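Local coordinates for flagellar biosynthesis protein FlhF (Bacillus subtilis, PDB 2PX0) that binds GTP as a homodimer, belongs to the signal-recognition-particle GTPase family and is necessary for flagellar biosynthesis, at residues A138-T144 with A162-Y168; H104-I108 with K177-Y183; F195-I201 with R235-V239; D97-E101 with V241-I245; A126-M130 with L159-P163. One frame throughout, in Å; residues are numbered along the deposited sequence.

Contacts 1, 2 and 4 each involve a strand of the six-stranded parallel sheet; contacts 3 and 5 join helices and loops beside it. Contacts 1, 2 and 5 cluster on one side of the chain's centre: contacts 1 and 5 share A162 and P163 and meet where F139 CZ lies 3.4 Å from A126 CB, while F180 of contact 2 packs on A138, P163 and E165 of contact 1. Contact 3 has its centre about 22 Å from that of contact 1, and its F195 side chain is about 8 Å from the bound GTP analogue. Contact 4 holds the segment 97-101 to the start of strand 243-247; its centre is about 20 Å from those of both contact 2 and contact 3.

Contact 1: residues A138-T144 with A162-Y168; sequences AFITTDT and APLEVCY
F139 and T141 hold the segment 162-168 through their backbones. F139 N donates to P163 O at 2.7 Å, and T141 N donates to E165 O at 3.2 Å with a fairly straight N-H...O angle of 164°, although the donor sits above the carbonyl plane. A third bond, from C167 N to T141 O (3.2 Å), is bent and weak. The nearest CA pairs run F139 with L164, I140 with E165 and T141 with V166, both chains advancing the same way, with end-to-end directions 32° apart.

Side chains pack on both sides of this paired backbone. On one side F139 CB meets L164 CB at 3.9 Å, and L164 CD2 comes to within 4.0 Å of T141 OG1, the leucine having CG anti to its amide nitrogen (chi1 -179°). The other side carries I140, whose CG2 branch lies 4.0 Å from C167 SG, and A138 CB, which is 4.1 Å from P163 CG. At the far end T144 stands across the Y168 ring at about a right angle, its OG1 3.6 Å above the plane and over the ring's centre.

The second shell fixes both sides. L153 and A157 of helix 149-157 back T141, L164 and F139, while F173 and A176 of helix 170-179 back I140, and A138 and I140 bond to strand 185-189. D143, in an inverse gamma turn just past the strand, touches the bound GTP analogue. Strand 137-141, helix 149-157 and an extended segment running alongside the strand in the same direction form the domain's outer edge, consistent with the insertion box of SRP GTPases.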
# COMPACT_ATOMS: atom_id res chain seq x y z
N ALA A 138 24.94 13.20 -2.84
CA ALA A 138 24.95 13.48 -1.41
C ALA A 138 23.59 13.02 -0.87
O ALA A 138 22.63 12.90 -1.64
CB ALA A 138 25.13 14.96 -1.16
N PHE A 139 23.51 12.76 0.43
CA PHE A 139 22.26 12.33 1.04
C PHE A 139 21.90 13.20 2.22
O PHE A 139 22.73 13.94 2.72
CB PHE A 139 22.38 10.89 1.50
CG PHE A 139 22.19 9.89 0.41
CD1 PHE A 139 20.92 9.67 -0.13
CD2 PHE A 139 23.26 9.15 -0.07
CE1 PHE A 139 20.72 8.71 -1.14
CE2 PHE A 139 23.08 8.19 -1.07
CZ PHE A 139 21.81 7.97 -1.60
N ILE A 140 20.65 13.11 2.64
CA ILE A 140 20.13 13.86 3.78
C ILE A 140 18.87 13.15 4.21
O ILE A 140 18.05 12.77 3.38
CB ILE A 140 19.72 15.29 3.40
CG1 ILE A 140 20.94 16.14 3.06
CG2 ILE A 140 18.92 15.91 4.54
CD1 ILE A 140 20.59 17.58 2.75
N THR A 141 18.69 12.98 5.51
CA THR A 141 17.48 12.33 5.98
C THR A 141 16.70 13.26 6.91
O THR A 141 17.26 14.18 7.51
CB THR A 141 17.76 11.06 6.76
OG1 THR A 141 18.68 10.25 6.03
CG2 THR A 141 16.46 10.30 6.96
N THR A 142 15.41 13.01 7.00
CA THR A 142 14.53 13.78 7.85
C THR A 142 13.78 12.73 8.62
O THR A 142 13.09 13.03 9.59
CB THR A 142 13.55 14.61 7.02
OG1 THR A 142 14.22 15.78 6.56
CG2 THR A 142 12.34 15.02 7.82
N ASP A 143 13.93 11.48 8.19
CA ASP A 143 13.23 10.40 8.86
C ASP A 143 13.83 10.08 10.21
O ASP A 143 14.64 9.15 10.35
CB ASP A 143 13.20 9.14 8.00
CG ASP A 143 12.33 8.07 8.60
OD1 ASP A 143 12.58 7.68 9.75
OD2 ASP A 143 11.38 7.63 7.93
N THR A 144 13.43 10.86 11.20
CA THR A 144 13.89 10.67 12.57
C THR A 144 12.91 9.75 13.25
O THR A 144 13.25 9.05 14.21
CB THR A 144 13.93 12.00 13.32
OG1 THR A 144 15.01 12.80 12.82
CG2 THR A 144 14.11 11.77 14.82
N ALA A 162 29.00 7.72 -0.24
CA ALA A 162 28.52 9.09 -0.32
C ALA A 162 28.20 9.62 1.08
O ALA A 162 28.01 8.85 2.02
CB ALA A 162 27.27 9.15 -1.21
N PRO A 163 28.14 10.95 1.23
CA PRO A 163 27.84 11.60 2.51
C PRO A 163 26.36 11.65 2.87
O PRO A 163 25.50 11.75 2.00
CB PRO A 163 28.44 12.99 2.33
CG PRO A 163 28.20 13.26 0.88
CD PRO A 163 28.58 11.94 0.23
N LEU A 164 26.07 11.60 4.16
CA LEU A 164 24.70 11.66 4.65
C LEU A 164 24.65 12.48 5.94
O LEU A 164 25.55 12.39 6.78
CB LEU A 164 24.18 10.25 4.91
CG LEU A 164 22.74 10.09 5.41
CD1 LEU A 164 22.35 8.63 5.29
CD2 LEU A 164 22.60 10.55 6.85
N GLU A 165 23.59 13.27 6.09
CA GLU A 165 23.41 14.11 7.27
C GLU A 165 22.00 14.00 7.81
O GLU A 165 21.05 14.34 7.12
CB GLU A 165 23.69 15.57 6.94
CG GLU A 165 25.11 15.88 6.49
CD GLU A 165 26.14 15.70 7.60
OE1 GLU A 165 25.82 16.03 8.77
OE2 GLU A 165 27.28 15.23 7.29
N VAL A 166 21.85 13.54 9.05
CA VAL A 166 20.53 13.44 9.66
C VAL A 166 20.10 14.83 10.12
O VAL A 166 20.94 15.67 10.44
CB VAL A 166 20.55 12.50 10.89
CG1 VAL A 166 19.24 12.59 11.64
CG2 VAL A 166 20.80 11.07 10.43
N CYS A 167 18.79 15.08 10.15
CA CYS A 167 18.30 16.38 10.58
C CYS A 167 17.02 16.28 11.41
O CYS A 167 16.06 15.63 11.00
CB CYS A 167 18.04 17.25 9.35
SG CYS A 167 19.46 17.36 8.25
N TYR A 168 17.03 16.91 12.59
CA TYR A 168 15.87 16.90 13.48
C TYR A 168 15.12 18.23 13.42
O TYR A 168 13.93 18.30 13.73
CB TYR A 168 16.29 16.62 14.92
CG TYR A 168 16.83 15.24 15.16
CD1 TYR A 168 17.95 14.78 14.46
CD2 TYR A 168 16.23 14.38 16.08
CE1 TYR A 168 18.46 13.49 14.69
CE2 TYR A 168 16.73 13.09 16.31
CZ TYR A 168 17.84 12.65 15.61
OH TYR A 168 18.36 11.39 15.82

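Contact 2: residues H104-I108 with K177-Y183; sequences HSKYI and KELFSEY
Y107 and K177 meet at about a right angle, the lysine's aliphatic stem crossing one face of the phenol ring. K177 CG sits 3.8 Å above the ring plane, displaced toward the rim, and this is a CH-pi contact. The opposite face carries K106 CG at a similar height, so the ring is held between the stems of two lysines. K177 NZ is 5.3 Å from the ring centroid, too far for more than a weak cation-pi attraction; a long, weak ion pair to E211 also involves it.

The far end of the ring reaches the helix backbone. Y107 OH lies 2.6 Å from K177 O in a hydrogen bond of weak geometry. K106 follows a parallel course: CG anti to the amide nitrogen (chi1 177°) sends the chain outward, and a bend at chi3 (-65°) swings the ammonium toward S181 O, to which NZ donates, though the exact position of the lysine's end is uncertain. K106, just before the strand, and Y107, its first residue, thus use S181 O just past helix 170-179 and K177 O in its last turn; the charge of K106 there may be favoured by the helix dipole.

That end is itself braced. S181 OG donates to E178 O at 2.7 Å, and Y183 N bonds to F180 O at 2.8 Å as the chain turns toward strand 185-189. K106, Y107 and the packing of F180 on V186 join the helix end to the neighbouring strands 107-112 and 185-189, which pair through the backbones of I108 and V186. This is a helix-over-sheet junction of the P-loop NTPase fold, at the end of strand 107-112 remote from the nucleotide-binding loop.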
# COMPACT_ATOMS: atom_id res chain seq x y z
N HIS A 104 17.13 17.55 -12.25
CA HIS A 104 18.02 18.68 -12.51
C HIS A 104 18.53 19.34 -11.24
O HIS A 104 19.73 19.35 -10.97
CB HIS A 104 17.31 19.75 -13.34
CG HIS A 104 17.17 19.41 -14.79
ND1 HIS A 104 18.26 19.12 -15.59
CD2 HIS A 104 16.09 19.32 -15.59
CE1 HIS A 104 17.85 18.88 -16.82
NE2 HIS A 104 16.53 19.00 -16.85
N SER A 105 17.61 19.90 -10.46
CA SER A 105 17.93 20.58 -9.22
C SER A 105 18.98 19.87 -8.37
O SER A 105 19.24 18.68 -8.53
CB SER A 105 16.66 20.78 -8.38
OG SER A 105 15.70 21.53 -9.11
N LYS A 106 19.58 20.63 -7.46
CA LYS A 106 20.61 20.11 -6.58
C LYS A 106 19.99 19.32 -5.44
O LYS A 106 20.63 18.44 -4.87
CB LYS A 106 21.43 21.28 -6.04
CG LYS A 106 22.51 20.89 -5.03
CD LYS A 106 23.48 22.04 -4.79
CE LYS A 106 24.26 22.37 -6.07
NZ LYS A 106 25.29 23.42 -5.86
N TYR A 107 18.74 19.62 -5.12
CA TYR A 107 18.05 18.94 -4.03
C TYR A 107 16.83 18.17 -4.51
O TYR A 107 15.93 18.73 -5.13
CB TYR A 107 17.66 19.97 -2.97
CG TYR A 107 18.84 20.81 -2.54
CD1 TYR A 107 19.79 20.31 -1.65
CD2 TYR A 107 19.04 22.08 -3.07
CE1 TYR A 107 20.91 21.06 -1.30
CE2 TYR A 107 20.15 22.84 -2.73
CZ TYR A 107 21.08 22.32 -1.85
OH TYR A 107 22.20 23.06 -1.54
N ILE A 108 16.83 16.87 -4.22
CA ILE A 108 15.74 15.99 -4.62
C ILE A 108 14.99 15.49 -3.39
O ILE A 108 15.54 14.75 -2.57
CB ILE A 108 16.27 14.77 -5.40
CG1 ILE A 108 17.09 15.24 -6.61
CG2 ILE A 108 15.13 13.88 -5.83
CD1 ILE A 108 16.32 16.09 -7.61
N LYS A 177 21.82 21.29 4.02
CA LYS A 177 21.38 21.73 2.71
C LYS A 177 22.41 22.72 2.18
O LYS A 177 22.63 22.82 0.98
CB LYS A 177 20.00 22.39 2.86
CG LYS A 177 19.41 23.01 1.61
CD LYS A 177 17.98 23.48 1.92
CE LYS A 177 17.36 24.26 0.77
NZ LYS A 177 18.01 25.58 0.58
N GLU A 178 23.05 23.44 3.10
CA GLU A 178 24.05 24.43 2.73
C GLU A 178 25.46 23.85 2.73
O GLU A 178 26.36 24.36 2.06
CB GLU A 178 23.97 25.62 3.70
CG GLU A 178 22.73 26.50 3.48
CD GLU A 178 22.45 27.43 4.65
OE1 GLU A 178 23.36 28.21 5.03
OE2 GLU A 178 21.32 27.38 5.19
N LEU A 179 25.64 22.78 3.50
CA LEU A 179 26.92 22.10 3.58
C LEU A 179 27.19 21.41 2.25
O LEU A 179 28.28 21.51 1.69
CB LEU A 179 26.87 21.08 4.71
CG LEU A 179 28.17 20.39 5.12
CD1 LEU A 179 27.92 19.61 6.41
CD2 LEU A 179 28.66 19.47 4.02
N PHE A 180 26.17 20.71 1.74
CA PHE A 180 26.27 20.00 0.48
C PHE A 180 26.11 20.92 -0.72
O PHE A 180 25.98 20.46 -1.86
CB PHE A 180 25.22 18.90 0.42
CG PHE A 180 25.46 17.80 1.39
CD1 PHE A 180 26.66 17.10 1.39
CD2 PHE A 180 24.48 17.45 2.31
CE1 PHE A 180 26.88 16.07 2.29
CE2 PHE A 180 24.69 16.42 3.21
CZ PHE A 180 25.89 15.73 3.20
N SER A 181 26.13 22.22 -0.45
CA SER A 181 25.99 23.23 -1.50
C SER A 181 26.96 23.00 -2.67
O SER A 181 26.72 23.46 -3.78
CB SER A 181 26.24 24.62 -0.91
OG SER A 181 27.55 24.72 -0.36
N GLU A 182 28.04 22.28 -2.40
CA GLU A 182 29.05 22.02 -3.43
C GLU A 182 28.73 20.80 -4.30
O GLU A 182 29.29 20.65 -5.38
CB GLU A 182 30.41 21.83 -2.76
CG GLU A 182 30.90 23.02 -1.92
CD GLU A 182 31.32 24.22 -2.76
OE1 GLU A 182 30.45 24.83 -3.43
OE2 GLU A 182 32.52 24.57 -2.74
N TYR A 183 27.84 19.94 -3.82
CA TYR A 183 27.48 18.73 -4.56
C TYR A 183 26.46 18.97 -5.67
O TYR A 183 25.70 19.93 -5.63
CB TYR A 183 26.94 17.67 -3.59
CG TYR A 183 27.98 17.12 -2.66
CD1 TYR A 183 28.55 17.91 -1.68
CD2 TYR A 183 28.43 15.81 -2.80
CE1 TYR A 183 29.55 17.43 -0.86
CE2 TYR A 183 29.44 15.31 -1.98
CZ TYR A 183 30.00 16.13 -1.02
OH TYR A 183 31.02 15.66 -0.22

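Contact 3: residues F195-I201 with R235-V239; sequences FKDPQYI and RFSSV
F195 and F236 form the close-packed half of this contact. CZ of F236 lies over one face of the F195 ring, displaced toward its rim; with centroids 4.7 Å apart and planes at 49°, the rings meet obliquely. Beside them I201 crosses R235 at about a right angle: its CD1 approaches R235 CB at 3.6 Å and also covers one face of the guanidinium, while CG2 lies 4.4 Å from V239 CG1. L204, one turn further along helix 198-207, backs F236.

The other half is polar and lies nearer solvent. R235 curls back on itself, bent at chi2 and chi3 (-67°), which brings its guanidinium to the end of the turn before the helix. There NH1 donates to K196 O at 2.9 Å, the N-H...O angle being 144°, and NH2 adds a weak bond to the same oxygen at 3.3 Å; P198 CD lies at the group's edge. Both N-H groups use a single carbonyl, approached by NH1 from above its plane. The amine of K196 turns the other way and donates to D250 O of the second subunit.

D197 occupies the N-cap of helix 198-207. The F195 side chain lies about 4 Å from G112 of the probable P-loop and about 8 Å from the bound GTP analogue. The contact follows D189-R193, the DxxG-type (G3) motif probably binding GTP, beside the nucleotide site and the homodimer interface.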
# COMPACT_ATOMS: atom_id res chain seq x y z
N PHE A 195 -0.37 11.45 6.31
CA PHE A 195 -0.78 12.82 5.99
C PHE A 195 -2.27 13.15 5.95
O PHE A 195 -2.75 13.80 5.01
CB PHE A 195 -0.15 13.25 4.67
CG PHE A 195 1.34 13.20 4.68
CD1 PHE A 195 2.01 12.01 4.48
CD2 PHE A 195 2.09 14.36 4.91
CE1 PHE A 195 3.41 11.96 4.51
CE2 PHE A 195 3.48 14.32 4.94
CZ PHE A 195 4.14 13.12 4.74
N LYS A 196 -3.02 12.72 6.96
CA LYS A 196 -4.44 13.02 7.03
C LYS A 196 -4.59 13.92 8.25
O LYS A 196 -5.66 14.48 8.52
CB LYS A 196 -5.28 11.75 7.17
CG LYS A 196 -6.26 11.54 6.01
CD LYS A 196 -6.92 10.16 6.06
CE LYS A 196 -7.62 9.90 7.39
NZ LYS A 196 -8.23 8.55 7.41
N ASP A 197 -3.49 14.04 8.97
CA ASP A 197 -3.40 14.90 10.14
C ASP A 197 -2.58 16.08 9.62
O ASP A 197 -1.35 16.00 9.49
CB ASP A 197 -2.66 14.21 11.29
CG ASP A 197 -1.96 15.20 12.23
OD1 ASP A 197 -2.42 16.35 12.33
OD2 ASP A 197 -0.97 14.81 12.88
N PRO A 198 -3.25 17.20 9.32
CA PRO A 198 -2.54 18.38 8.80
C PRO A 198 -1.24 18.72 9.53
O PRO A 198 -0.40 19.43 8.98
CB PRO A 198 -3.60 19.49 8.91
CG PRO A 198 -4.51 19.01 10.01
CD PRO A 198 -4.63 17.54 9.70
N GLN A 199 -1.07 18.20 10.74
CA GLN A 199 0.15 18.47 11.50
C GLN A 199 1.39 18.19 10.68
O GLN A 199 2.25 19.05 10.50
CB GLN A 199 0.20 17.62 12.78
CG GLN A 199 1.52 17.76 13.56
CD GLN A 199 1.56 16.93 14.83
OE1 GLN A 199 1.36 15.71 14.80
NE2 GLN A 199 1.85 17.58 15.96
N TYR A 200 1.47 16.96 10.19
CA TYR A 200 2.61 16.50 9.41
C TYR A 200 2.81 17.21 8.08
O TYR A 200 3.95 17.36 7.63
CB TYR A 200 2.50 14.99 9.22
CG TYR A 200 2.65 14.24 10.53
CD1 TYR A 200 3.84 14.32 11.27
CD2 TYR A 200 1.62 13.45 11.03
CE1 TYR A 200 3.99 13.64 12.47
CE2 TYR A 200 1.76 12.77 12.24
CZ TYR A 200 2.95 12.87 12.95
OH TYR A 200 3.10 12.19 14.15
N ILE A 201 1.73 17.63 7.45
CA ILE A 201 1.85 18.34 6.17
C ILE A 201 2.52 19.67 6.48
O ILE A 201 3.11 20.31 5.61
CB ILE A 201 0.47 18.60 5.54
CG1 ILE A 201 -0.44 17.39 5.76
CG2 ILE A 201 0.62 18.84 4.04
CD1 ILE A 201 -1.88 17.63 5.37
N ARG A 235 -4.79 17.13 0.59
CA ARG A 235 -4.08 17.53 1.80
C ARG A 235 -2.71 18.08 1.45
O ARG A 235 -2.09 18.77 2.26
CB ARG A 235 -3.95 16.34 2.76
CG ARG A 235 -5.26 15.61 3.03
CD ARG A 235 -6.41 16.57 3.37
NE ARG A 235 -6.21 17.26 4.65
CZ ARG A 235 -6.31 16.68 5.84
NH1 ARG A 235 -6.60 15.39 5.93
NH2 ARG A 235 -6.11 17.39 6.95
N PHE A 236 -2.23 17.76 0.25
CA PHE A 236 -0.92 18.23 -0.17
C PHE A 236 -0.99 19.45 -1.07
O PHE A 236 0.01 19.86 -1.65
CB PHE A 236 -0.17 17.12 -0.91
CG PHE A 236 0.60 16.21 -0.01
CD1 PHE A 236 -0.03 15.15 0.64
CD2 PHE A 236 1.96 16.42 0.21
CE1 PHE A 236 0.68 14.31 1.50
CE2 PHE A 236 2.69 15.59 1.06
CZ PHE A 236 2.04 14.53 1.71
N SER A 237 -2.17 20.04 -1.16
CA SER A 237 -2.36 21.21 -2.01
C SER A 237 -1.41 22.36 -1.65
O SER A 237 -0.80 22.96 -2.54
CB SER A 237 -3.80 21.69 -1.93
OG SER A 237 -4.05 22.65 -2.93
N SER A 238 -1.29 22.68 -0.37
CA SER A 238 -0.40 23.76 0.06
C SER A 238 1.02 23.54 -0.47
O SER A 238 1.52 24.35 -1.26
CB SER A 238 -0.38 23.85 1.58
OG SER A 238 -0.80 22.63 2.16
N VAL A 239 1.65 22.44 -0.06
CA VAL A 239 3.01 22.13 -0.50
C VAL A 239 3.12 21.88 -2.00
O VAL A 239 2.36 21.09 -2.57
CB VAL A 239 3.56 20.89 0.22
CG1 VAL A 239 2.53 19.80 0.21
CG2 VAL A 239 4.84 20.43 -0.48

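Contact 4: residues D97-E101 with V241-I245; sequences DKWQE and VNQYI
E101 and Q243 mark the nearest backbone approach, their CA atoms 7.1 Å apart, so segment 97-101 and the start of strand 243-247 are joined through a side chain and not by strand pairing. The Q243 amide does the joining. Its chain leaves with CG anti to the carbonyl carbon (chi1 -63°) and bends at chi2, which carries the amide across to segment 97-101 and lets both of its ends serve there. NE2 donates to K98 O at 3.0 Å with an N-H...O angle of 151°, arriving well above the carbonyl plane. OE1 accepts from E101 N in a long, weak bond of 3.4 Å, though the angle at the hydrogen is close to straight. NE2 also makes a weak bond of 3.2 Å to N242 O, just before it in the chain. A buried polar group is thereby held firmly at NE2 and weakly at OE1, which would favour this rotation of the amide.

E101 lies obliquely against the glutamine. Its CB sits 3.3 Å from Q243 NE2, while the extended chain carries OE1 to N242 CB at 3.2 Å, the carboxylate plane being turned 42° from the Q243 amide. K98 points its ammonium elsewhere, to D97 OD2 in a salt bridge of 2.6 Å and to S95 OG.

Around this clasp, W99 packs on L262 of helix 256-263, and K98 and Q100 bond through their backbones to G268 and V269. Within the sheet, I245 pairs with L218 of the adjacent strand 214-221, and Q243 leans on F217. Segment 97-101, leading toward strand 107-112, thus lies along one end of the sheet.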
# COMPACT_ATOMS: atom_id res chain seq x y z
N ASP A 97 4.35 17.72 -21.75
CA ASP A 97 5.33 18.60 -21.12
C ASP A 97 5.30 18.52 -19.60
O ASP A 97 6.32 18.75 -18.96
CB ASP A 97 5.13 20.05 -21.56
CG ASP A 97 3.89 20.66 -20.96
OD1 ASP A 97 2.78 20.23 -21.34
OD2 ASP A 97 4.02 21.56 -20.10
N LYS A 98 4.15 18.19 -19.03
CA LYS A 98 4.07 18.10 -17.58
C LYS A 98 4.54 16.75 -17.05
O LYS A 98 4.54 16.52 -15.84
CB LYS A 98 2.65 18.39 -17.11
CG LYS A 98 2.49 19.74 -16.43
CD LYS A 98 2.62 20.88 -17.42
CE LYS A 98 1.41 20.94 -18.36
NZ LYS A 98 1.54 21.99 -19.42
N TRP A 99 4.93 15.84 -17.95
CA TRP A 99 5.42 14.53 -17.54
C TRP A 99 6.94 14.45 -17.74
O TRP A 99 7.57 15.37 -18.29
CB TRP A 99 4.78 13.43 -18.38
CG TRP A 99 3.33 13.16 -18.14
CD1 TRP A 99 2.28 14.03 -18.28
CD2 TRP A 99 2.74 11.88 -17.85
NE1 TRP A 99 1.08 13.37 -18.10
CE2 TRP A 99 1.33 12.05 -17.83
CE3 TRP A 99 3.27 10.60 -17.60
CZ2 TRP A 99 0.46 11.00 -17.59
CZ3 TRP A 99 2.40 9.56 -17.35
CH2 TRP A 99 1.01 9.76 -17.34
N GLN A 100 7.53 13.35 -17.28
CA GLN A 100 8.96 13.09 -17.42
C GLN A 100 9.96 14.23 -17.18
O GLN A 100 10.93 14.39 -17.92
CB GLN A 100 9.22 12.47 -18.80
CG GLN A 100 8.68 11.08 -18.92
CD GLN A 100 8.86 10.52 -20.31
OE1 GLN A 100 8.21 10.98 -21.26
NE2 GLN A 100 9.73 9.51 -20.46
N GLU A 101 9.72 15.01 -16.14
CA GLU A 101 10.64 16.08 -15.81
C GLU A 101 11.87 15.37 -15.24
O GLU A 101 11.81 14.78 -14.18
CB GLU A 101 10.00 16.96 -14.73
CG GLU A 101 10.76 18.22 -14.36
CD GLU A 101 10.12 18.94 -13.18
OE1 GLU A 101 10.36 18.53 -12.02
OE2 GLU A 101 9.36 19.91 -13.42
N VAL A 241 4.46 20.49 -5.58
CA VAL A 241 4.96 19.21 -6.07
C VAL A 241 5.24 19.30 -7.57
O VAL A 241 4.39 19.72 -8.35
CB VAL A 241 3.93 18.11 -5.81
CG1 VAL A 241 4.40 16.80 -6.38
CG2 VAL A 241 3.70 17.97 -4.32
N ASN A 242 6.44 18.89 -7.98
CA ASN A 242 6.85 18.91 -9.38
C ASN A 242 6.29 17.75 -10.22
O ASN A 242 5.67 17.96 -11.26
CB ASN A 242 8.38 18.87 -9.49
CG ASN A 242 9.06 19.98 -8.72
OD1 ASN A 242 8.91 20.09 -7.50
ND2 ASN A 242 9.82 20.81 -9.43
N GLN A 243 6.53 16.53 -9.76
CA GLN A 243 6.09 15.33 -10.47
C GLN A 243 5.42 14.36 -9.52
O GLN A 243 5.08 14.70 -8.40
CB GLN A 243 7.28 14.63 -11.12
CG GLN A 243 8.01 15.42 -12.17
CD GLN A 243 7.27 15.44 -13.47
OE1 GLN A 243 7.08 14.39 -14.11
NE2 GLN A 243 6.83 16.62 -13.88
N TYR A 244 5.27 13.12 -9.99
CA TYR A 244 4.65 12.05 -9.21
C TYR A 244 5.45 10.76 -9.38
O TYR A 244 5.98 10.47 -10.46
CB TYR A 244 3.27 11.75 -9.75
CG TYR A 244 2.10 12.49 -9.18
CD1 TYR A 244 1.89 12.55 -7.80
CD2 TYR A 244 1.10 12.97 -10.02
CE1 TYR A 244 0.70 13.07 -7.28
CE2 TYR A 244 -0.08 13.49 -9.51
CZ TYR A 244 -0.28 13.53 -8.15
OH TYR A 244 -1.46 14.03 -7.67
N ILE A 245 5.51 9.96 -8.32
CA ILE A 245 6.18 8.68 -8.41
C ILE A 245 5.20 7.58 -7.98
O ILE A 245 4.71 7.56 -6.83
CB ILE A 245 7.45 8.65 -7.56
CG1 ILE A 245 8.42 9.71 -8.09
CG2 ILE A 245 8.10 7.29 -7.65
CD1 ILE A 245 9.75 9.77 -7.35

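Contact 5: residues A126-M130 with L159-P163; sequences AAISM and LLQAP
L160 is the bump of this contact, and the hollow it enters is lined by A126, A127 and M130 on helix 118-132. Its two methyls divide the space: CD2 rests 3.9 Å from A126 CB, and CD1 lies 4.1 Å from A127 CB. Two alanines in succession keep the floor low, and L160 CD2 comes within 3.9 Å of A127 N. M130 makes the wall. Its chain runs straight out through CG, anti to the amide nitrogen (chi1 175°), then bends at chi3 (-87°), so that the thioether slides past the leucine in the opposite direction, with SD 3.6 Å from L160 CG.

Beyond the sulfur, the M130 methyl is a smaller bump on the loop's surface. CE sits 3.4 Å from L160 O and 4.4 Å from A162 CB, over the turn that follows the leucine. No hydrogen bond spans the segments; about 208 Å² of surface is buried, mainly by these apolar groups.

The loop's shape comes from a Schellman motif that ends helix 149-157: Q161, with positive phi, is its C-prime residue, and A162 N bonds back to A157 O. On the helix side, M130 N bonds to A126 O at 3.0 Å. A126 also packs on F139 and M130 on I137, so L160, just after helix 149-157, packs that helix's end against helix 118-132 beside strand 137-141, part of the alpha/beta layering of the P-loop NTPase fold.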
# COMPACT_ATOMS: atom_id res chain seq x y z
N ALA A 126 19.45 7.55 -6.73
CA ALA A 126 20.80 8.04 -6.43
C ALA A 126 21.89 7.27 -7.14
O ALA A 126 22.81 7.86 -7.71
CB ALA A 126 21.06 8.02 -4.93
N ALA A 127 21.81 5.95 -7.11
CA ALA A 127 22.81 5.13 -7.80
C ALA A 127 22.86 5.53 -9.27
O ALA A 127 23.94 5.71 -9.83
CB ALA A 127 22.45 3.66 -7.67
N ILE A 128 21.68 5.70 -9.88
CA ILE A 128 21.60 6.08 -11.28
C ILE A 128 22.32 7.40 -11.57
O ILE A 128 23.09 7.51 -12.52
CB ILE A 128 20.13 6.23 -11.75
CG1 ILE A 128 19.30 5.02 -11.34
CG2 ILE A 128 20.10 6.39 -13.26
CD1 ILE A 128 19.70 3.73 -12.02
N SER A 129 22.06 8.42 -10.75
CA SER A 129 22.70 9.71 -10.96
C SER A 129 24.21 9.55 -10.85
O SER A 129 24.97 10.09 -11.66
CB SER A 129 22.21 10.74 -9.94
OG SER A 129 20.95 11.27 -10.33
N MET A 130 24.65 8.80 -9.83
CA MET A 130 26.07 8.59 -9.63
C MET A 130 26.65 7.64 -10.67
O MET A 130 27.21 8.07 -11.68
CB MET A 130 26.33 8.01 -8.24
CG MET A 130 27.80 7.64 -8.02
SD MET A 130 28.09 6.90 -6.42
CE MET A 130 28.35 8.38 -5.43
N LEU A 159 27.87 2.32 1.09
CA LEU A 159 28.13 1.48 -0.08
C LEU A 159 28.35 2.35 -1.30
O LEU A 159 29.37 2.25 -1.98
CB LEU A 159 26.94 0.54 -0.35
CG LEU A 159 26.78 -0.78 0.41
CD1 LEU A 159 25.57 -1.53 -0.13
CD2 LEU A 159 28.02 -1.63 0.25
N LEU A 160 27.38 3.21 -1.58
CA LEU A 160 27.46 4.11 -2.72
C LEU A 160 28.62 5.06 -2.45
O LEU A 160 28.98 5.87 -3.30
CB LEU A 160 26.15 4.88 -2.86
CG LEU A 160 25.72 5.29 -4.26
CD1 LEU A 160 25.68 4.06 -5.15
CD2 LEU A 160 24.35 5.96 -4.20
N GLN A 161 29.19 4.94 -1.26
CA GLN A 161 30.31 5.78 -0.84
C GLN A 161 29.94 7.24 -1.06
O GLN A 161 30.47 7.91 -1.94
CB GLN A 161 31.57 5.42 -1.63
CG GLN A 161 32.82 5.33 -0.77
CD GLN A 161 34.06 4.91 -1.55
OE1 GLN A 161 34.14 3.79 -2.07
NE2 GLN A 161 35.03 5.82 -1.65
N ALA A 162 29.00 7.72 -0.24
CA ALA A 162 28.52 9.09 -0.32
C ALA A 162 28.20 9.62 1.08
O ALA A 162 28.01 8.85 2.02
CB ALA A 162 27.27 9.15 -1.21
N PRO A 163 28.14 10.95 1.23
CA PRO A 163 27.84 11.60 2.51
C PRO A 163 26.36 11.65 2.87
O PRO A 163 25.50 11.75 2.00
CB PRO A 163 28.44 12.99 2.33
CG PRO A 163 28.20 13.26 0.88
CD PRO A 163 28.58 11.94 0.23